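PDB 3N7X: capsid protein from Infectious hypodermal and hematopoietic necrosis virus, which assembles in sixty copies into the icosahedral shell of this shrimp densovirus, in which calcium ions are bound between neighbouring subunits. Local coordinates for residues G68-C73 with L180-S185; G64-K69 with A188-P193; Q263-M268 with N321-M326; E150-T155 with G198-M203. One frame throughout, in Å; residues are numbered along the deposited sequence.

Interaction 1. Residues G68-C73 with L180-S185; sequences GKNLYC and LVTVQS
L180 sets its CD2 methyl onto the Y72 ring. The methyl rests on the flat face of the ring, over its centre, with L180 CD2 3.5 Å from the centroid of Y72, a CH-pi contact. On the same side of the sheet N70 turns its amide toward T182. N70 ND2 gives a weak bond to T182 OG1 at 2.7 Å, bent to 127° at the hydrogen. On the other side of the sheet the contacts between the two segments are apolar. There V181 CG2 fits against C73 CB at 3.6 Å, and L71 CD1 meets V183 CG1 at a looser 4.2 Å, the two side chains at about a right angle. L71 and V181 are an antiparallel hydrogen-bonded pair joined by two backbone bonds. Past N70 and T182 the regular strand pairing ends, but K69 O still takes two N-H groups, from V183 N at 2.7 Å and from Q184 N at 3.2 Å. The K69 chain lies extended along the carbonyls of Q184 and S185. Strand 70-74 is held on its other edge by strand 264-268, where F265 and R267 pack on L71. Strand 179-182 is followed outward by strand 161-164, whose L162 touches V181 and V183.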
loop_
_atom_site.group_PDB
_atom_site.type_symbol
_atom_site.label_atom_id
_atom_site.label_comp_id
_atom_site.label_asym_id
_atom_site.label_seq_id
_atom_site.Cartn_x
_atom_site.Cartn_y
_atom_site.Cartn_z
ATOM N N GLY A 68 80.539 -37.917 -59.797
ATOM C CA GLY A 68 80.148 -37.009 -58.736
ATOM C C GLY A 68 81.324 -36.181 -58.264
ATOM O O GLY A 68 81.458 -35.906 -57.073
ATOM N N LYS A 69 82.167 -35.764 -59.202
ATOM C CA LYS A 69 83.358 -34.991 -58.868
ATOM C C LYS A 69 83.185 -33.474 -58.780
ATOM O O LYS A 69 83.839 -32.825 -57.961
ATOM C CB LYS A 69 84.465 -35.310 -59.872
ATOM C CG LYS A 69 84.820 -36.779 -59.949
ATOM C CD LYS A 69 85.856 -37.033 -61.035
ATOM C CE LYS A 69 86.263 -38.496 -61.082
ATOM N NZ LYS A 69 87.191 -38.777 -62.213
ATOM N N ASN A 70 82.320 -32.907 -59.619
ATOM C CA ASN A 70 82.129 -31.461 -59.615
ATOM C C ASN A 70 80.694 -30.978 -59.503
ATOM O O ASN A 70 79.744 -31.709 -59.784
ATOM C CB ASN A 70 82.737 -30.833 -60.874
ATOM C CG ASN A 70 84.187 -31.206 -61.072
ATOM O OD1 ASN A 70 84.492 -32.225 -61.688
ATOM N ND2 ASN A 70 85.092 -30.389 -60.540
ATOM N N LEU A 71 80.560 -29.721 -59.096
ATOM C CA LEU A 71 79.271 -29.058 -58.958
ATOM C C LEU A 71 79.516 -27.586 -59.252
ATOM O O LEU A 71 80.617 -27.080 -59.028
ATOM C CB LEU A 71 78.728 -29.207 -57.531
ATOM C CG LEU A 71 78.269 -30.597 -57.075
ATOM C CD1 LEU A 71 77.904 -30.562 -55.593
ATOM C CD2 LEU A 71 77.079 -31.047 -57.913
ATOM N N TYR A 72 78.507 -26.901 -59.779
ATOM C CA TYR A 72 78.661 -25.483 -60.046
ATOM C C TYR A 72 78.506 -24.803 -58.704
ATOM O O TYR A 72 77.697 -25.225 -57.879
ATOM C CB TYR A 72 77.577 -24.965 -60.985
ATOM C CG TYR A 72 77.662 -25.498 -62.387
ATOM C CD1 TYR A 72 77.044 -26.698 -62.737
ATOM C CD2 TYR A 72 78.352 -24.796 -63.377
ATOM C CE1 TYR A 72 77.108 -27.184 -64.041
ATOM C CE2 TYR A 72 78.422 -25.270 -64.680
ATOM C CZ TYR A 72 77.799 -26.463 -65.008
ATOM O OH TYR A 72 77.867 -26.935 -66.302
ATOM N N CYS A 73 79.284 -23.755 -58.478
ATOM C CA CYS A 73 79.205 -23.032 -57.224
ATOM C C CYS A 73 78.774 -21.591 -57.460
ATOM O O CYS A 73 79.202 -20.961 -58.425
ATOM C CB CYS A 73 80.564 -23.055 -56.519
ATOM S SG CYS A 73 80.651 -22.022 -55.030
ATOM N N LEU A 180 82.489 -24.373 -62.052
ATOM C CA LEU A 180 82.628 -25.709 -61.488
ATOM C C LEU A 180 83.691 -25.798 -60.403
ATOM O O LEU A 180 84.778 -25.230 -60.519
ATOM C CB LEU A 180 82.944 -26.725 -62.586
ATOM C CG LEU A 180 81.799 -27.118 -63.522
ATOM C CD1 LEU A 180 82.315 -28.134 -64.531
ATOM C CD2 LEU A 180 80.637 -27.705 -62.720
ATOM N N VAL A 181 83.357 -26.522 -59.343
ATOM C CA VAL A 181 84.253 -26.726 -58.217
ATOM C C VAL A 181 84.360 -28.229 -57.993
ATOM O O VAL A 181 83.355 -28.941 -58.018
ATOM C CB VAL A 181 83.702 -26.054 -56.938
ATOM C CG1 VAL A 181 84.517 -26.475 -55.731
ATOM C CG2 VAL A 181 83.747 -24.542 -57.087
ATOM N N THR A 182 85.576 -28.716 -57.791
ATOM C CA THR A 182 85.772 -30.139 -57.568
ATOM C C THR A 182 85.479 -30.460 -56.110
ATOM O O THR A 182 86.191 -30.012 -55.213
ATOM C CB THR A 182 87.212 -30.561 -57.915
ATOM O OG1 THR A 182 87.462 -30.286 -59.298
ATOM C CG2 THR A 182 87.413 -32.046 -57.660
ATOM N N VAL A 183 84.425 -31.236 -55.879
ATOM C CA VAL A 183 84.034 -31.598 -54.524
ATOM C C VAL A 183 84.573 -32.961 -54.083
ATOM O O VAL A 183 84.777 -33.192 -52.893
ATOM C CB VAL A 183 82.494 -31.580 -54.378
ATOM C CG1 VAL A 183 81.968 -30.180 -54.638
ATOM C CG2 VAL A 183 81.865 -32.545 -55.351
ATOM N N GLN A 184 84.802 -33.854 -55.043
ATOM C CA GLN A 184 85.326 -35.193 -54.766
ATOM C C GLN A 184 86.077 -35.694 -55.984
ATOM O O GLN A 184 85.486 -36.325 -56.865
ATOM C CB GLN A 184 84.199 -36.180 -54.466
ATOM C CG GLN A 184 83.846 -36.319 -53.006
ATOM C CD GLN A 184 85.062 -36.573 -52.142
ATOM O OE1 GLN A 184 85.990 -37.282 -52.544
ATOM N NE2 GLN A 184 85.061 -36.002 -50.938
ATOM N N SER A 185 87.376 -35.422 -56.031
ATOM C CA SER A 185 88.198 -35.832 -57.166
ATOM C C SER A 185 88.135 -37.326 -57.481
ATOM O O SER A 185 88.349 -37.725 -58.622
ATOM C CB SER A 185 89.652 -35.422 -56.932
ATOM O OG SER A 185 90.158 -36.025 -55.756
#

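Interaction 2. Residues G64-K69 with A188-P193; sequences GNFDGK and ANYEDP. With CA (calcium ion), chain B.
F66 and Y190 meet through their CB atoms, and their first torsions send the rings off side by side. F66 CG is anti to the carbonyl carbon (chi1 -61°). Y190 CG stands between its own N and carbonyl carbon (chi1 81°). F66 CB comes 3.6 Å from Y190 CB. The rings are near parallel but slid apart, with little overlap. The backbones are also close: the CA atoms of D67 and Y190 are 3.6 Å apart. No direct hydrogen bond joins the two segments. CA-H...O contacts run from D67 to A188 O and from Y190 to D67 O. G68 brings its bare CA to 3.8 Å from P193 CD. Each segment is shaped by its own turn. In the Asx turn of D67, OD1 accepts from K69 N at 2.7 Å. N189 opens a type I turn into helix 192-196, and its OD1 takes E191 N from above the carbonyl plane in a capping bond. Water 1 bridges the segments, donating to G68 O and to D192 OD2. The turn carries E191 outward to a calcium ion, which E191 OE2 binds at 2.3 Å. Y55 O and Q176 O of a neighbouring subunit complete the site with three waters. One of these waters also meets Y190 OH, and another donates to E191 OE1.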
loop_
_atom_site.group_PDB
_atom_site.type_symbol
_atom_site.label_atom_id
_atom_site.label_comp_id
_atom_site.label_asym_id
_atom_site.label_seq_id
_atom_site.Cartn_x
_atom_site.Cartn_y
_atom_site.Cartn_z
ATOM N N GLY A 64 81.916 -36.335 -70.154
ATOM C CA GLY A 64 81.815 -37.712 -70.591
ATOM C C GLY A 64 80.774 -38.382 -69.710
ATOM O O GLY A 64 79.711 -37.814 -69.466
ATOM N N ASN A 65 81.063 -39.578 -69.216
ATOM C CA ASN A 65 80.107 -40.270 -68.365
ATOM C C ASN A 65 79.910 -39.544 -67.047
ATOM O O ASN A 65 80.846 -38.950 -66.511
ATOM C CB ASN A 65 80.569 -41.699 -68.101
ATOM C CG ASN A 65 80.491 -42.564 -69.340
ATOM O OD1 ASN A 65 80.004 -42.124 -70.384
ATOM N ND2 ASN A 65 80.962 -43.802 -69.233
ATOM N N PHE A 66 78.688 -39.597 -66.526
ATOM C CA PHE A 66 78.375 -38.937 -65.268
ATOM C C PHE A 66 79.279 -39.407 -64.143
ATOM O O PHE A 66 79.652 -40.577 -64.082
ATOM C CB PHE A 66 76.933 -39.223 -64.831
ATOM C CG PHE A 66 75.881 -38.739 -65.786
ATOM C CD1 PHE A 66 75.985 -37.491 -66.399
ATOM C CD2 PHE A 66 74.742 -39.507 -66.020
ATOM C CE1 PHE A 66 74.969 -37.013 -67.229
ATOM C CE2 PHE A 66 73.717 -39.039 -66.847
ATOM C CZ PHE A 66 73.828 -37.792 -67.450
ATOM N N ASP A 67 79.625 -38.485 -63.253
ATOM C CA ASP A 67 80.415 -38.804 -62.067
ATOM C C ASP A 67 79.962 -37.824 -60.987
ATOM O O ASP A 67 79.084 -36.997 -61.231
ATOM C CB ASP A 67 81.927 -38.679 -62.325
ATOM C CG ASP A 67 82.366 -37.258 -62.621
ATOM O OD1 ASP A 67 81.985 -36.324 -61.873
ATOM O OD2 ASP A 67 83.114 -37.079 -63.604
ATOM N N GLY A 68 80.539 -37.917 -59.797
ATOM C CA GLY A 68 80.148 -37.009 -58.736
ATOM C C GLY A 68 81.324 -36.181 -58.264
ATOM O O GLY A 68 81.458 -35.906 -57.073
ATOM N N LYS A 69 82.167 -35.764 -59.202
ATOM C CA LYS A 69 83.358 -34.991 -58.868
ATOM C C LYS A 69 83.185 -33.474 -58.780
ATOM O O LYS A 69 83.839 -32.825 -57.961
ATOM C CB LYS A 69 84.465 -35.310 -59.872
ATOM C CG LYS A 69 84.820 -36.779 -59.949
ATOM C CD LYS A 69 85.856 -37.033 -61.035
ATOM C CE LYS A 69 86.263 -38.496 -61.082
ATOM N NZ LYS A 69 87.191 -38.777 -62.213
ATOM N N ALA A 188 83.860 -41.395 -58.776
ATOM C CA ALA A 188 83.458 -41.925 -60.068
ATOM C C ALA A 188 81.941 -42.119 -60.030
ATOM O O ALA A 188 81.254 -41.927 -61.034
ATOM C CB ALA A 188 84.157 -43.253 -60.331
ATOM N N ASN A 189 81.432 -42.502 -58.859
ATOM C CA ASN A 189 80.000 -42.721 -58.651
ATOM C C ASN A 189 79.242 -41.393 -58.702
ATOM O O ASN A 189 79.371 -40.557 -57.802
ATOM C CB ASN A 189 79.774 -43.403 -57.300
ATOM C CG ASN A 189 78.321 -43.388 -56.875
ATOM O OD1 ASN A 189 77.416 -43.437 -57.709
ATOM N ND2 ASN A 189 78.088 -43.334 -55.572
ATOM N N TYR A 190 78.438 -41.210 -59.748
ATOM C CA TYR A 190 77.702 -39.964 -59.920
ATOM C C TYR A 190 76.647 -39.692 -58.852
ATOM O O TYR A 190 76.140 -38.575 -58.760
ATOM C CB TYR A 190 77.068 -39.909 -61.317
ATOM C CG TYR A 190 75.767 -40.660 -61.462
ATOM C CD1 TYR A 190 75.662 -42.000 -61.088
ATOM C CD2 TYR A 190 74.635 -40.031 -61.987
ATOM C CE1 TYR A 190 74.464 -42.696 -61.233
ATOM C CE2 TYR A 190 73.428 -40.716 -62.141
ATOM C CZ TYR A 190 73.348 -42.047 -61.760
ATOM O OH TYR A 190 72.158 -42.727 -61.902
ATOM N N GLU A 191 76.324 -40.699 -58.043
ATOM C CA GLU A 191 75.332 -40.523 -56.981
ATOM C C GLU A 191 75.940 -39.970 -55.694
ATOM O O GLU A 191 75.224 -39.688 -54.734
ATOM C CB GLU A 191 74.623 -41.851 -56.664
ATOM C CG GLU A 191 73.416 -42.144 -57.549
ATOM C CD GLU A 191 72.645 -43.400 -57.148
ATOM O OE1 GLU A 191 72.498 -43.662 -55.934
ATOM O OE2 GLU A 191 72.162 -44.118 -58.051
ATOM N N ASP A 192 77.256 -39.794 -55.673
ATOM C CA ASP A 192 77.913 -39.317 -54.464
ATOM C C ASP A 192 77.299 -38.059 -53.850
ATOM O O ASP A 192 77.052 -38.005 -52.644
ATOM C CB ASP A 192 79.401 -39.090 -54.718
ATOM C CG ASP A 192 80.218 -39.147 -53.437
ATOM O OD1 ASP A 192 80.174 -40.195 -52.752
ATOM O OD2 ASP A 192 80.900 -38.151 -53.110
ATOM N N PRO A 193 77.036 -37.031 -54.667
ATOM C CA PRO A 193 76.451 -35.798 -54.131
ATOM C C PRO A 193 75.143 -35.988 -53.359
ATOM O O PRO A 193 74.978 -35.422 -52.276
ATOM C CB PRO A 193 76.277 -34.934 -55.374
ATOM C CG PRO A 193 77.420 -35.373 -56.240
ATOM C CD PRO A 193 77.357 -36.877 -56.097
HETATM CA CA CA B . 71.255 -46.153 -58.523
HETATM O O HOH W 1 80.487 -35.760 -54.012
HETATM O O HOH W 2 71.301 -44.975 -60.629
HETATM O O HOH W 3 71.505 -46.089 -56.124
HETATM O O HOH W 4 70.138 -47.415 -60.205
#

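Interaction 3. Residues Q263-M268 with N321-M326; sequences QIFMRM and NKCYIM
Q263 NE2 donates to Y324 O at 2.9 Å, the one direct hydrogen bond between the two segments. The bond is straight, 171° at the hydrogen. The acceptor lies in the amide plane of Q263, while NE2 sits well above the carbonyl plane of Y324. Water 5 donates to Q263 OE1 at 2.7 Å and accepts from M326 N, so both ends of the amide reach segment 321-326, NE2 directly and OE1 through water 5. F265 brings the far end of its ring, CZ, to C323 SG at 3.7 Å. The sulfur lies at the ring edge, in its plane, and not over a face. I325 CD1 approaches the same F265 CZ at 3.9 Å. Bends in the Q263 side chain set up the polar half: chi1 is 56° and chi2 -93°, which fold the amide across to Y324. Further out, L71 and C73 of strand 70-74 pack on F265, and L162 of strand 161-164 packs on C323. I325 O is bonded by Q239 and by Q310 of a neighbouring subunit. Strands 264-268 and 322-324 belong to one antiparallel sheet but are not neighbours in it. Side chains of 263-268 meet side chains and backbone of 321-326, at and just beyond the strand ends, as part of the beta-barrel capsid fold, the jelly roll known from parvoviruses.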
loop_
_atom_site.group_PDB
_atom_site.type_symbol
_atom_site.label_atom_id
_atom_site.label_comp_id
_atom_site.label_asym_id
_atom_site.label_seq_id
_atom_site.Cartn_x
_atom_site.Cartn_y
_atom_site.Cartn_z
ATOM N N GLN A 263 77.075 -21.441 -49.030
ATOM C CA GLN A 263 76.897 -21.022 -50.416
ATOM C C GLN A 263 76.273 -22.245 -51.079
ATOM O O GLN A 263 76.255 -23.326 -50.489
ATOM C CB GLN A 263 78.234 -20.659 -51.090
ATOM C CG GLN A 263 79.309 -21.738 -51.066
ATOM C CD GLN A 263 80.257 -21.603 -49.882
ATOM O OE1 GLN A 263 79.868 -21.792 -48.729
ATOM N NE2 GLN A 263 81.510 -21.270 -50.167
ATOM N N ILE A 264 75.759 -22.095 -52.290
ATOM C CA ILE A 264 75.123 -23.232 -52.937
ATOM C C ILE A 264 75.932 -23.882 -54.048
ATOM O O ILE A 264 76.804 -23.261 -54.650
ATOM C CB ILE A 264 73.741 -22.840 -53.486
ATOM C CG1 ILE A 264 73.884 -21.707 -54.497
ATOM C CG2 ILE A 264 72.840 -22.401 -52.346
ATOM C CD1 ILE A 264 72.568 -21.272 -55.087
ATOM N N PHE A 265 75.626 -25.151 -54.296
ATOM C CA PHE A 265 76.276 -25.945 -55.328
ATOM C C PHE A 265 75.162 -26.549 -56.171
ATOM O O PHE A 265 74.113 -26.911 -55.640
ATOM C CB PHE A 265 77.123 -27.033 -54.678
ATOM C CG PHE A 265 78.271 -26.492 -53.877
ATOM C CD1 PHE A 265 79.446 -26.093 -54.505
ATOM C CD2 PHE A 265 78.164 -26.341 -52.498
ATOM C CE1 PHE A 265 80.502 -25.546 -53.770
ATOM C CE2 PHE A 265 79.209 -25.796 -51.756
ATOM C CZ PHE A 265 80.381 -25.399 -52.395
ATOM N N MET A 266 75.378 -26.656 -57.480
ATOM C CA MET A 266 74.333 -27.180 -58.356
ATOM C C MET A 266 74.826 -28.054 -59.489
ATOM O O MET A 266 76.022 -28.142 -59.753
ATOM C CB MET A 266 73.554 -26.027 -58.987
ATOM C CG MET A 266 73.048 -24.998 -58.014
ATOM S SD MET A 266 73.223 -23.348 -58.714
ATOM C CE MET A 266 75.010 -23.182 -58.631
ATOM N N ARG A 267 73.862 -28.677 -60.159
ATOM C CA ARG A 267 74.094 -29.525 -61.320
ATOM C C ARG A 267 72.735 -29.986 -61.812
ATOM O O ARG A 267 71.846 -30.278 -61.011
ATOM C CB ARG A 267 74.949 -30.750 -60.973
ATOM C CG ARG A 267 74.199 -31.887 -60.303
ATOM C CD ARG A 267 75.079 -33.119 -60.178
ATOM N NE ARG A 267 74.380 -34.224 -59.530
ATOM C CZ ARG A 267 74.909 -35.424 -59.313
ATOM N NH1 ARG A 267 76.153 -35.684 -59.692
ATOM N NH2 ARG A 267 74.191 -36.366 -58.717
ATOM N N MET A 268 72.554 -30.019 -63.124
ATOM C CA MET A 268 71.297 -30.498 -63.668
ATOM C C MET A 268 71.289 -31.959 -63.227
ATOM O O MET A 268 72.334 -32.614 -63.242
ATOM C CB MET A 268 71.306 -30.382 -65.194
ATOM C CG MET A 268 69.989 -30.731 -65.870
ATOM S SD MET A 268 68.651 -29.494 -65.758
ATOM C CE MET A 268 69.346 -28.312 -64.700
ATOM N N ASN A 321 90.021 -18.979 -57.693
ATOM C CA ASN A 321 90.019 -20.417 -57.975
ATOM C C ASN A 321 89.859 -21.280 -56.734
ATOM O O ASN A 321 90.151 -22.481 -56.758
ATOM C CB ASN A 321 91.305 -20.830 -58.696
ATOM C CG ASN A 321 92.559 -20.538 -57.882
ATOM O OD1 ASN A 321 92.489 -20.257 -56.682
ATOM N ND2 ASN A 321 93.714 -20.616 -58.531
ATOM N N LYS A 322 89.401 -20.663 -55.650
ATOM C CA LYS A 322 89.196 -21.380 -54.400
ATOM C C LYS A 322 87.776 -21.202 -53.884
ATOM O O LYS A 322 87.088 -20.233 -54.217
ATOM C CB LYS A 322 90.175 -20.894 -53.330
ATOM C CG LYS A 322 91.623 -21.178 -53.631
ATOM C CD LYS A 322 91.914 -22.661 -53.641
ATOM C CE LYS A 322 93.355 -22.900 -54.063
ATOM N NZ LYS A 322 93.693 -24.347 -54.130
ATOM N N CYS A 323 87.353 -22.148 -53.059
ATOM C CA CYS A 323 86.028 -22.127 -52.471
ATOM C C CYS A 323 86.156 -22.477 -50.992
ATOM O O CYS A 323 86.580 -23.581 -50.645
ATOM C CB CYS A 323 85.141 -23.145 -53.185
ATOM S SG CYS A 323 83.575 -23.498 -52.371
ATOM N N TYR A 324 85.805 -21.533 -50.124
ATOM C CA TYR A 324 85.887 -21.761 -48.684
ATOM C C TYR A 324 84.503 -21.935 -48.080
ATOM O O TYR A 324 83.644 -21.062 -48.210
ATOM C CB TYR A 324 86.596 -20.589 -48.008
ATOM C CG TYR A 324 88.047 -20.470 -48.396
ATOM C CD1 TYR A 324 89.033 -21.178 -47.705
ATOM C CD2 TYR A 324 88.434 -19.674 -49.475
ATOM C CE1 TYR A 324 90.373 -21.097 -48.082
ATOM C CE2 TYR A 324 89.769 -19.586 -49.862
ATOM C CZ TYR A 324 90.733 -20.301 -49.163
ATOM O OH TYR A 324 92.047 -20.236 -49.562
ATOM N N ILE A 325 84.291 -23.063 -47.413
ATOM C CA ILE A 325 83.005 -23.339 -46.795
ATOM C C ILE A 325 83.075 -23.153 -45.285
ATOM O O ILE A 325 83.956 -23.695 -44.621
ATOM C CB ILE A 325 82.555 -24.766 -47.108
ATOM C CG1 ILE A 325 82.511 -24.954 -48.623
ATOM C CG2 ILE A 325 81.189 -25.029 -46.496
ATOM C CD1 ILE A 325 82.231 -26.366 -49.051
ATOM N N MET A 326 82.136 -22.380 -44.750
ATOM C CA MET A 326 82.084 -22.105 -43.318
ATOM C C MET A 326 81.360 -23.192 -42.517
ATOM O O MET A 326 80.317 -23.693 -42.933
ATOM C CB MET A 326 81.385 -20.771 -43.080
ATOM C CG MET A 326 81.371 -20.334 -41.629
ATOM S SD MET A 326 80.209 -18.984 -41.336
ATOM C CE MET A 326 81.093 -17.595 -42.031
HETATM O O HOH W 5 80.339 -20.918 -46.258
#

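Interaction 4. Residues E150-T155 with G198-M203; sequences EIFKDT and GFMEQM
The K153 chain covers one face of the F199 ring. K153 CD sits above that face, 3.9 Å from the centroid of F199. K153 NZ lies 4.7 Å from the F199 ring centroid, over the same face, a cation-pi contact. The F199 ring is brought there by CG anti to the backbone N (chi1 172°). I151 shares this side, with CD1 against M203 CB. On the other side, covered by I194 of helix 192-196, F152 CE1 packs on M200 CG at 3.8 Å, and the M200 sulfur lies obliquely beside the ring. The ladder is tight where I151 N reaches E201 O at 2.9 Å. It slackens toward the T155 and G198 end, and both N-to-O bonds between K153 and F199 measure 3.3 Å. Water 6 links D154 OD1 to G198 N, and water 7 bonds to T155 OG1 and donates weakly to G198 O. T42 and Q39 of a neighbouring subunit also cover this end. The E150 carboxylate is buried but shared by R267, S269 and Y55 of another subunit. E201 pairs with K209 and Y211. The acids thus have polar partners, while K153 lies over the F199 ring, and E150 probably stays ionised beside R267.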
loop_
_atom_site.group_PDB
_atom_site.type_symbol
_atom_site.label_atom_id
_atom_site.label_comp_id
_atom_site.label_asym_id
_atom_site.label_seq_id
_atom_site.Cartn_x
_atom_site.Cartn_y
_atom_site.Cartn_z
ATOM N N GLU A 150 69.508 -29.689 -59.472
ATOM C CA GLU A 150 69.726 -30.084 -58.081
ATOM C C GLU A 150 70.563 -29.003 -57.399
ATOM O O GLU A 150 71.546 -28.524 -57.965
ATOM C CB GLU A 150 70.456 -31.430 -58.000
ATOM C CG GLU A 150 69.755 -32.563 -58.737
ATOM C CD GLU A 150 70.449 -33.914 -58.570
ATOM O OE1 GLU A 150 71.697 -33.950 -58.489
ATOM O OE2 GLU A 150 69.739 -34.945 -58.541
ATOM N N ILE A 151 70.160 -28.611 -56.193
ATOM C CA ILE A 151 70.865 -27.582 -55.434
ATOM C C ILE A 151 71.279 -28.149 -54.080
ATOM O O ILE A 151 70.448 -28.683 -53.340
ATOM C CB ILE A 151 69.962 -26.347 -55.242
ATOM C CG1 ILE A 151 69.546 -25.812 -56.613
ATOM C CG2 ILE A 151 70.690 -25.273 -54.444
ATOM C CD1 ILE A 151 68.508 -24.724 -56.562
ATOM N N PHE A 152 72.565 -28.023 -53.761
ATOM C CA PHE A 152 73.118 -28.556 -52.518
ATOM C C PHE A 152 73.797 -27.514 -51.626
ATOM O O PHE A 152 74.210 -26.449 -52.085
ATOM C CB PHE A 152 74.168 -29.625 -52.838
ATOM C CG PHE A 152 73.674 -30.741 -53.716
ATOM C CD1 PHE A 152 72.996 -31.830 -53.172
ATOM C CD2 PHE A 152 73.912 -30.721 -55.087
ATOM C CE1 PHE A 152 72.566 -32.887 -53.981
ATOM C CE2 PHE A 152 73.488 -31.770 -55.905
ATOM C CZ PHE A 152 72.815 -32.855 -55.351
ATOM N N LYS A 153 73.912 -27.860 -50.345
ATOM C CA LYS A 153 74.586 -27.048 -49.333
ATOM C C LYS A 153 75.260 -28.072 -48.424
ATOM O O LYS A 153 74.662 -29.100 -48.087
ATOM C CB LYS A 153 73.601 -26.220 -48.503
ATOM C CG LYS A 153 72.946 -25.048 -49.223
ATOM C CD LYS A 153 71.985 -24.329 -48.274
ATOM C CE LYS A 153 71.221 -23.201 -48.952
ATOM N NZ LYS A 153 70.364 -22.445 -47.989
ATOM N N ASP A 154 76.503 -27.806 -48.043
ATOM C CA ASP A 154 77.242 -28.719 -47.182
ATOM C C ASP A 154 76.931 -28.410 -45.723
ATOM O O ASP A 154 77.717 -27.767 -45.031
ATOM C CB ASP A 154 78.743 -28.586 -47.462
ATOM C CG ASP A 154 79.599 -29.409 -46.511
ATOM O OD1 ASP A 154 79.096 -30.416 -45.960
ATOM O OD2 ASP A 154 80.786 -29.051 -46.328
ATOM N N THR A 155 75.779 -28.876 -45.256
ATOM C CA THR A 155 75.367 -28.620 -43.886
ATOM C C THR A 155 75.946 -29.577 -42.857
ATOM O O THR A 155 76.011 -29.242 -41.673
ATOM C CB THR A 155 73.832 -28.657 -43.749
ATOM O OG1 THR A 155 73.339 -29.920 -44.207
ATOM C CG2 THR A 155 73.200 -27.546 -44.561
ATOM N N GLY A 198 74.184 -32.681 -46.988
ATOM C CA GLY A 198 73.086 -32.618 -46.038
ATOM C C GLY A 198 71.830 -31.910 -46.506
ATOM O O GLY A 198 70.720 -32.330 -46.181
ATOM N N PHE A 199 72.002 -30.830 -47.258
ATOM C CA PHE A 199 70.875 -30.068 -47.770
ATOM C C PHE A 199 70.711 -30.284 -49.263
ATOM O O PHE A 199 71.681 -30.268 -50.017
ATOM C CB PHE A 199 71.085 -28.580 -47.518
ATOM C CG PHE A 199 70.063 -27.702 -48.186
ATOM C CD1 PHE A 199 68.931 -27.278 -47.497
ATOM C CD2 PHE A 199 70.234 -27.296 -49.505
ATOM C CE1 PHE A 199 67.978 -26.453 -48.116
ATOM C CE2 PHE A 199 69.292 -26.476 -50.133
ATOM C CZ PHE A 199 68.163 -26.052 -49.438
ATOM N N MET A 200 69.474 -30.462 -49.696
ATOM C CA MET A 200 69.217 -30.662 -51.105
ATOM C C MET A 200 67.803 -30.260 -51.476
ATOM O O MET A 200 66.857 -30.535 -50.741
ATOM C CB MET A 200 69.426 -32.129 -51.488
ATOM C CG MET A 200 68.976 -32.431 -52.908
ATOM S SD MET A 200 68.933 -34.182 -53.345
ATOM C CE MET A 200 68.784 -34.083 -55.134
ATOM N N GLU A 201 67.666 -29.596 -52.616
ATOM C CA GLU A 201 66.353 -29.212 -53.099
ATOM C C GLU A 201 66.402 -29.177 -54.613
ATOM O O GLU A 201 67.482 -29.112 -55.208
ATOM C CB GLU A 201 65.909 -27.859 -52.532
ATOM C CG GLU A 201 66.536 -26.623 -53.133
ATOM C CD GLU A 201 65.946 -25.347 -52.528
ATOM O OE1 GLU A 201 64.706 -25.177 -52.591
ATOM O OE2 GLU A 201 66.713 -24.517 -51.987
ATOM N N GLN A 202 65.233 -29.248 -55.236
ATOM C CA GLN A 202 65.148 -29.249 -56.685
ATOM C C GLN A 202 64.562 -27.954 -57.209
ATOM O O GLN A 202 63.813 -27.273 -56.512
ATOM C CB GLN A 202 64.265 -30.405 -57.156
ATOM C CG GLN A 202 64.676 -31.764 -56.643
ATOM C CD GLN A 202 63.714 -32.854 -57.076
ATOM O OE1 GLN A 202 62.763 -32.599 -57.821
ATOM N NE2 GLN A 202 63.959 -34.083 -56.616
ATOM N N MET A 203 64.914 -27.614 -58.443
ATOM C CA MET A 203 64.368 -26.429 -59.075
ATOM C C MET A 203 63.874 -26.830 -60.450
ATOM O O MET A 203 64.599 -27.469 -61.214
ATOM C CB MET A 203 65.411 -25.331 -59.225
ATOM C CG MET A 203 64.848 -24.101 -59.926
ATOM S SD MET A 203 66.061 -22.800 -60.204
ATOM C CE MET A 203 65.031 -21.481 -60.941
HETATM O O HOH W 6 76.691 -31.745 -45.995
HETATM O O HOH W 7 70.820 -30.692 -43.409
#

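Interactions 1 and 4 are both antiparallel strand ladders of the same antiparallel sheet. Strand 264-268 of interaction 3 runs between strands 70-74 and 149-153, so it connects them. Interaction 3 lies nearest the centre of the chain. Interaction 1 is partly buried and touches no other subunit. Interaction 2 shares G68 and K69 with it, but exchanges strand bonding for turns, loop packing and a calcium ion. It lies farthest out, about 25 Å between its centre and the chain's, yet is buried against a neighbouring subunit. Interaction 4 is buried and contacts two neighbouring subunits; interaction 3 also reaches other subunits through residues of its segments. R267 of strand 264-268 reaches interactions 1, 2 and 4.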